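Local coordinates for TIR domain-containing adapter molecule 1 (PDB 4BSX), which acts as an adaptor in Toll-like receptor signalling that leads to interferon-beta induction, its all-helical N-terminal domain resembling IFIT proteins, at residues A[50-55]-A[79-84]; A[9-14]-A[73-78]; A[15-20]-A[104-109]. The protein carries 2 engineered substitutions. All coordinates share one frame; numbering follows the deposited sequence.

Contact 1. Residues A[50-55]-A[79-84]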
# COMPACT_ATOMS: atom_id res chain seq x y z
N VAL A 50 -1.73 -3.87 8.31
CA VAL A 50 -1.12 -4.75 9.35
C VAL A 50 -2.08 -4.95 10.50
O VAL A 50 -2.32 -6.05 10.91
CB VAL A 50 0.22 -4.19 9.85
CG1 VAL A 50 0.61 -4.83 11.21
CG2 VAL A 50 1.26 -4.45 8.81
N LEU A 51 -2.66 -3.86 11.00
CA LEU A 51 -3.65 -3.93 12.07
C LEU A 51 -4.89 -4.76 11.67
O LEU A 51 -5.44 -5.54 12.47
CB LEU A 51 -4.09 -2.50 12.41
CG LEU A 51 -3.01 -1.67 13.06
CD1 LEU A 51 -3.43 -0.19 13.13
CD2 LEU A 51 -2.75 -2.22 14.43
N LEU A 52 -5.34 -4.58 10.44
CA LEU A 52 -6.47 -5.34 9.92
C LEU A 52 -6.16 -6.83 9.88
O LEU A 52 -7.01 -7.64 10.24
CB LEU A 52 -6.84 -4.87 8.51
CG LEU A 52 -7.50 -3.49 8.39
CD1 LEU A 52 -7.72 -3.15 6.94
CD2 LEU A 52 -8.80 -3.49 9.18
N LYS A 53 -4.96 -7.19 9.42
CA LYS A 53 -4.54 -8.60 9.38
C LYS A 53 -4.30 -9.20 10.80
O LYS A 53 -4.27 -10.42 10.98
CB LYS A 53 -3.29 -8.74 8.51
CG LYS A 53 -3.11 -10.18 7.95
CD LYS A 53 -4.20 -10.48 6.84
CE LYS A 53 -4.28 -11.97 6.47
NZ LYS A 53 -5.55 -12.37 5.78
N LEU A 54 -4.10 -8.34 11.79
CA LEU A 54 -3.97 -8.80 13.18
C LEU A 54 -5.34 -8.88 13.84
O LEU A 54 -5.45 -9.24 14.99
CB LEU A 54 -3.09 -7.84 14.01
CG LEU A 54 -1.59 -8.12 13.97
CD1 LEU A 54 -0.77 -6.92 14.34
CD2 LEU A 54 -1.24 -9.28 14.90
N GLY A 55 -6.40 -8.52 13.12
CA GLY A 55 -7.71 -8.55 13.74
C GLY A 55 -8.06 -7.29 14.52
O GLY A 55 -9.15 -7.19 15.08
N GLN A 79 -13.66 -1.41 1.84
CA GLN A 79 -13.74 -2.77 1.35
C GLN A 79 -12.97 -3.79 2.17
O GLN A 79 -13.20 -4.97 1.99
CB GLN A 79 -13.31 -2.81 -0.12
CG GLN A 79 -14.25 -1.96 -0.98
CD GLN A 79 -13.95 -2.00 -2.44
OE1 GLN A 79 -12.95 -2.56 -2.86
NE2 GLN A 79 -14.82 -1.40 -3.22
N TRP A 80 -12.06 -3.34 3.05
CA TRP A 80 -11.32 -4.26 3.92
C TRP A 80 -11.54 -4.00 5.42
O TRP A 80 -11.27 -4.86 6.26
CB TRP A 80 -9.82 -4.24 3.61
CG TRP A 80 -9.36 -5.16 2.47
CD1 TRP A 80 -8.93 -6.47 2.55
CD2 TRP A 80 -9.31 -4.81 1.09
NE1 TRP A 80 -8.60 -6.94 1.29
CE2 TRP A 80 -8.82 -5.93 0.39
CE3 TRP A 80 -9.60 -3.65 0.39
CZ2 TRP A 80 -8.63 -5.91 -0.98
CZ3 TRP A 80 -9.43 -3.63 -0.97
CH2 TRP A 80 -8.94 -4.75 -1.64
N ALA A 81 -12.01 -2.80 5.76
CA ALA A 81 -12.24 -2.43 7.16
C ALA A 81 -13.72 -2.31 7.47
O ALA A 81 -14.08 -2.08 8.62
CB ALA A 81 -11.60 -1.10 7.45
N GLY A 82 -14.57 -2.37 6.44
CA GLY A 82 -16.00 -2.46 6.66
C GLY A 82 -16.67 -1.15 7.01
O GLY A 82 -17.78 -1.11 7.54
N VAL A 83 -16.00 -0.05 6.72
CA VAL A 83 -16.53 1.26 7.04
C VAL A 83 -17.38 1.74 5.87
O VAL A 83 -16.91 1.84 4.75
CB VAL A 83 -15.39 2.27 7.31
CG1 VAL A 83 -15.96 3.66 7.55
CG2 VAL A 83 -14.50 1.79 8.50
N ASP A 84 -18.65 2.02 6.13
CA ASP A 84 -19.54 2.34 5.04
C ASP A 84 -19.30 3.81 4.70
O ASP A 84 -18.98 4.60 5.59
CB ASP A 84 -21.01 2.00 5.39
CG ASP A 84 -21.48 0.61 4.77
OD1 ASP A 84 -21.07 0.18 3.64
OD2 ASP A 84 -22.31 -0.05 5.43
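Leu-52, on the last turn of helix 43-53, reaches across to the residues Trp-80 and Ala-81, at the exit of helix 71-79. The setting is an all-helical domain with structural similarity to the IFIT proteins. The leucine leaves its helix with CG opposite the carbonyl carbon (chi1 -71°). A chi2 of 177° then sets CD1 anti to CA, toward CB of Trp-80 at 4.1 Å. CD2 is the second branch, and it lies 4.1 Å from CB of Ala-81. The two methyls straddle the Trp-80 carbonyl, whose O is 4.0 Å from Leu-52 CD1 and 4.1 Å from Leu-52 CD2, a packing contact and not a polar one. The side chains of Leu-52 and Trp-80 cross at about a right angle, and the leucine touches the tryptophan at CB, while the indole leads away and stacks with Phe-15 of helix 11-19. A branched aliphatic tip suits this place because each methyl has its own neighbour, while the small methyl of Ala-81 lets the chain come close: the CA atoms of Leu-52 and Ala-81 are 7.0 Å apart. Gly-55 closes helix 43-53 in a Schellman motif, its positive phi (86°) being easy for a residue without a side chain, and Gly-55 N donates to Leu-52 O at 3.1 Å.

Contact 2. Residues A[9-14]-A[73-78]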
# COMPACT_ATOMS: atom_id res chain seq x y z
N PRO A 9 1.12 -8.68 -8.48
CA PRO A 9 1.17 -7.75 -7.34
C PRO A 9 -0.12 -6.96 -7.20
O PRO A 9 -0.61 -6.36 -8.16
CB PRO A 9 2.34 -6.82 -7.68
CG PRO A 9 2.98 -7.41 -8.89
CD PRO A 9 1.95 -8.20 -9.59
N SER A 10 -0.70 -6.98 -6.01
CA SER A 10 -2.05 -6.46 -5.87
C SER A 10 -2.36 -6.21 -4.42
O SER A 10 -1.61 -6.66 -3.52
CB SER A 10 -3.08 -7.44 -6.46
OG SER A 10 -3.17 -8.61 -5.69
N LEU A 11 -3.45 -5.49 -4.20
CA LEU A 11 -3.86 -5.20 -2.84
C LEU A 11 -4.12 -6.51 -2.12
O LEU A 11 -3.53 -6.74 -1.09
CB LEU A 11 -5.08 -4.29 -2.81
CG LEU A 11 -4.85 -2.90 -2.25
CD1 LEU A 11 -6.17 -2.19 -2.11
CD2 LEU A 11 -4.06 -2.91 -0.91
N PRO A 12 -4.99 -7.39 -2.68
CA PRO A 12 -5.25 -8.67 -1.98
C PRO A 12 -4.00 -9.52 -1.77
O PRO A 12 -3.88 -10.19 -0.75
CB PRO A 12 -6.24 -9.41 -2.93
CG PRO A 12 -6.82 -8.36 -3.82
CD PRO A 12 -5.78 -7.25 -3.93
N SER A 13 -3.08 -9.51 -2.72
CA SER A 13 -1.85 -10.29 -2.56
C SER A 13 -0.94 -9.71 -1.48
O SER A 13 -0.28 -10.46 -0.80
CB SER A 13 -1.06 -10.42 -3.86
OG SER A 13 -1.66 -11.36 -4.71
N ALA A 14 -0.90 -8.39 -1.34
CA ALA A 14 -0.15 -7.76 -0.27
C ALA A 14 -0.76 -8.17 1.06
O ALA A 14 -0.03 -8.46 2.01
CB ALA A 14 -0.15 -6.24 -0.41
N ALA A 73 -6.67 4.87 0.61
CA ALA A 73 -6.97 4.62 2.03
C ALA A 73 -8.49 4.50 2.26
O ALA A 73 -8.94 3.74 3.12
CB ALA A 73 -6.38 5.71 2.91
N ARG A 74 -9.25 5.26 1.48
CA ARG A 74 -10.70 5.25 1.56
C ARG A 74 -11.27 3.92 1.07
O ARG A 74 -12.15 3.33 1.71
CB ARG A 74 -11.28 6.41 0.75
CG ARG A 74 -11.15 7.74 1.43
CD ARG A 74 -12.12 8.75 0.84
NE ARG A 74 -11.96 8.98 -0.60
CZ ARG A 74 -11.12 9.87 -1.15
NH1 ARG A 74 -10.30 10.61 -0.42
NH2 ARG A 74 -11.07 10.00 -2.48
N LEU A 75 -10.77 3.46 -0.08
CA LEU A 75 -11.11 2.16 -0.63
C LEU A 75 -10.80 1.02 0.37
O LEU A 75 -11.57 0.08 0.52
CB LEU A 75 -10.34 1.92 -1.92
CG LEU A 75 -10.78 0.66 -2.71
CD1 LEU A 75 -12.02 0.97 -3.60
CD2 LEU A 75 -9.66 0.06 -3.57
N VAL A 76 -9.64 1.10 1.02
CA VAL A 76 -9.26 0.13 2.07
C VAL A 76 -10.20 0.20 3.28
O VAL A 76 -10.63 -0.82 3.80
CB VAL A 76 -7.79 0.28 2.49
CG1 VAL A 76 -7.51 -0.54 3.75
CG2 VAL A 76 -6.88 -0.17 1.34
N ALA A 77 -10.58 1.38 3.71
CA ALA A 77 -11.49 1.49 4.83
C ALA A 77 -12.81 0.78 4.53
O ALA A 77 -13.37 0.08 5.38
CB ALA A 77 -11.76 2.97 5.14
N ARG A 78 -13.31 1.00 3.31
CA ARG A 78 -14.61 0.50 2.94
C ARG A 78 -14.59 -0.97 2.65
O ARG A 78 -15.42 -1.69 3.15
CB ARG A 78 -15.14 1.25 1.71
CG ARG A 78 -15.55 2.65 2.01
CD ARG A 78 -15.50 3.51 0.75
NE ARG A 78 -15.62 4.92 1.11
CZ ARG A 78 -15.43 5.92 0.27
NH1 ARG A 78 -15.11 5.69 -1.00
NH2 ARG A 78 -15.59 7.17 0.70
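Leu-11 overlaps Val-76 with a single methyl: its CD1 comes within 4.1 Å of CG2 of Val-76, the two side chains meeting at a slant. The same CD1 lies 4.4 Å from CD2 of Leu-75, so one leucine tip reaches neighbouring residues of helix 71-79. The chi1 of Leu-11, -113°, lies away from the staggered positions. In Val-76, chi1 169° sets CG2 anti to the carbonyl carbon, beside the backbone N, and this branch meets Leu-11. The compact, beta-branched valine also packs on Leu-45 and Leu-52 of helix 43-53, while Leu-11 additionally rests on Met-49 and Trp-80. The contact thus joins the first turn of helix 11-19 to helix 71-79 in the domain interior. Ser-10 starts that turn as its N-cap: its OG accepts from Ser-13 N at 3.1 Å, with an N-H...O angle of 155°, and a serine suits the position because its short hydroxyl can replace a missing helical acceptor. On helix 71-79, Arg-74 and Arg-78 both form salt bridges to Glu-90. With methyl groups alone meeting, the attraction is dispersive and hydrophobic, so shape and burial, rather than bond direction, set the fit between these helices.

Contact 3. Residues A[15-20]-A[104-109]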
# COMPACT_ATOMS: atom_id res chain seq x y z
N PHE A 15 -2.08 -8.20 1.17
CA PHE A 15 -2.71 -8.68 2.41
C PHE A 15 -2.31 -10.19 2.70
O PHE A 15 -2.10 -10.63 3.87
CB PHE A 15 -4.23 -8.54 2.31
CG PHE A 15 -4.79 -7.19 2.77
CD1 PHE A 15 -4.84 -6.86 4.12
CD2 PHE A 15 -5.36 -6.32 1.86
CE1 PHE A 15 -5.42 -5.65 4.53
CE2 PHE A 15 -5.92 -5.10 2.27
CZ PHE A 15 -5.96 -4.77 3.60
N ASP A 16 -2.18 -10.98 1.64
CA ASP A 16 -1.81 -12.39 1.81
C ASP A 16 -0.38 -12.54 2.30
O ASP A 16 -0.06 -13.42 3.10
CB ASP A 16 -2.00 -13.17 0.51
CG ASP A 16 -3.49 -13.41 0.18
OD1 ASP A 16 -4.29 -13.54 1.12
OD2 ASP A 16 -3.85 -13.44 -1.01
N ILE A 17 0.48 -11.67 1.80
CA ILE A 17 1.88 -11.64 2.22
C ILE A 17 2.01 -11.34 3.71
O ILE A 17 2.79 -12.00 4.40
CB ILE A 17 2.63 -10.63 1.42
CG1 ILE A 17 2.81 -11.18 -0.01
CG2 ILE A 17 4.01 -10.40 2.03
CD1 ILE A 17 3.23 -10.14 -1.01
N LEU A 18 1.24 -10.36 4.18
CA LEU A 18 1.09 -10.06 5.59
C LEU A 18 0.56 -11.28 6.36
O LEU A 18 1.13 -11.69 7.38
CB LEU A 18 0.16 -8.85 5.76
CG LEU A 18 0.76 -7.49 5.28
CD1 LEU A 18 -0.14 -6.32 5.63
CD2 LEU A 18 2.14 -7.22 5.86
N GLY A 19 -0.52 -11.88 5.86
CA GLY A 19 -1.05 -13.08 6.48
C GLY A 19 0.03 -14.13 6.66
O GLY A 19 0.16 -14.74 7.74
N ALA A 20 0.85 -14.33 5.62
CA ALA A 20 1.86 -15.39 5.65
C ALA A 20 3.10 -15.08 6.51
O ALA A 20 3.99 -15.95 6.62
CB ALA A 20 2.31 -15.74 4.24
N HIS A 104 7.18 -2.09 -2.08
CA HIS A 104 8.52 -1.69 -1.77
C HIS A 104 8.83 -1.99 -0.29
O HIS A 104 9.86 -2.57 0.01
CB HIS A 104 8.73 -0.23 -2.06
CG HIS A 104 9.99 0.29 -1.48
ND1 HIS A 104 11.23 -0.15 -1.88
CD2 HIS A 104 10.20 1.18 -0.48
CE1 HIS A 104 12.16 0.47 -1.18
NE2 HIS A 104 11.57 1.28 -0.32
N LEU A 105 7.93 -1.59 0.61
CA LEU A 105 8.09 -1.85 2.04
C LEU A 105 8.12 -3.36 2.29
O LEU A 105 8.98 -3.85 3.05
CB LEU A 105 7.00 -1.16 2.88
CG LEU A 105 6.89 0.36 2.58
CD1 LEU A 105 5.67 1.06 3.25
CD2 LEU A 105 8.16 1.04 2.94
N LEU A 106 7.22 -4.11 1.66
CA LEU A 106 7.20 -5.55 1.88
C LEU A 106 8.55 -6.21 1.49
O LEU A 106 9.06 -7.07 2.22
CB LEU A 106 6.04 -6.19 1.14
CG LEU A 106 4.64 -5.83 1.63
CD1 LEU A 106 3.62 -6.45 0.70
CD2 LEU A 106 4.43 -6.29 3.05
N ALA A 107 9.12 -5.81 0.34
CA ALA A 107 10.41 -6.37 -0.09
C ALA A 107 11.58 -5.96 0.81
O ALA A 107 12.52 -6.73 0.99
CB ALA A 107 10.70 -5.96 -1.51
N GLU A 108 11.52 -4.74 1.35
CA GLU A 108 12.54 -4.24 2.28
C GLU A 108 12.48 -5.00 3.62
O GLU A 108 13.47 -5.14 4.29
CB GLU A 108 12.33 -2.75 2.55
CG GLU A 108 12.65 -1.84 1.37
CD GLU A 108 14.12 -1.53 1.29
OE1 GLU A 108 14.59 -0.73 2.14
OE2 GLU A 108 14.81 -2.10 0.40
N GLU A 109 11.31 -5.46 4.00
CA GLU A 109 11.16 -6.24 5.21
C GLU A 109 11.45 -7.69 4.89
O GLU A 109 11.36 -8.55 5.76
CB GLU A 109 9.75 -6.10 5.78
CG GLU A 109 9.47 -4.68 6.37
CD GLU A 109 10.44 -4.28 7.48
OE1 GLU A 109 11.10 -5.16 8.08
OE2 GLU A 109 10.58 -3.09 7.76
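Leu-106 pushes its forked end toward helix 11-19 and spends one methyl on each of two successive residues there. Its CD2 meets CD2 of Leu-18 at 3.7 Å, the closest approach between the segments, and the two leucine side chains cross at about a right angle. Its CD1 turns to Ile-17, lying 4.1 Å from CD1 and 4.2 Å from CG2 of that residue, which it meets at a slant. Ile-17 can offer two methyls because it branches at CB: with chi1 at -72° its CG1 arm stands opposite the carbonyl carbon and ends in CD1, while CG2 stands opposite the backbone N. Leu-18 branches one atom later. Its CB does not point directly at helix 96-108; with chi2 -173° CD1 is the extended branch, and CD2, the other branch, is the one that meets Leu-106.

The next shell packs round these three residues. Leu-111 and Cys-112, in the loop after helix 96-108, pack on both Ile-17 and Leu-106, while Leu-18 is also packed by Leu-26 of helix 23-33 and by Leu-46 and Val-50 of helix 43-53. Leu-18 therefore belongs to a junction of several helices, whereas Ile-17 is partly exposed. Phe-15, on the same helix, points away from helix 96-108 and has Met-49 of helix 43-53 as a neighbour, so different sides of this short helix serve different partners. Farther out, Glu-109 forms a salt bridge with Lys-32 of helix 23-33, a polar link beside the apolar one. Between the two helices aliphatic groups alone meet, and with Leu-18 and Leu-106 both buried, this methyl-to-methyl contact gains chiefly from the exclusion of water.

Helix 11-19 ties the three contacts together: its first turn serves contact 2, its later turns serve contact 3, and its side chains also reach contact 1. The centres of contacts 1 and 2 are about 10 Å apart, and Trp-80 bridges them, its CZ3 lying 3.7 Å from Leu-11 CD1. Contacts 2 and 3, about 13 Å apart between centres, join where CB of Ala-14 approaches CD1 of Leu-106 at 3.9 Å. Contacts 1 and 3 are the most distant pair, about 16 Å between centres, yet CG2 of Val-50 packs on CD1 of Leu-18 at 3.9 Å. In sequence, contact 1 is nested within the loop closed by contact 3, whereas contact 2 interlocks with both.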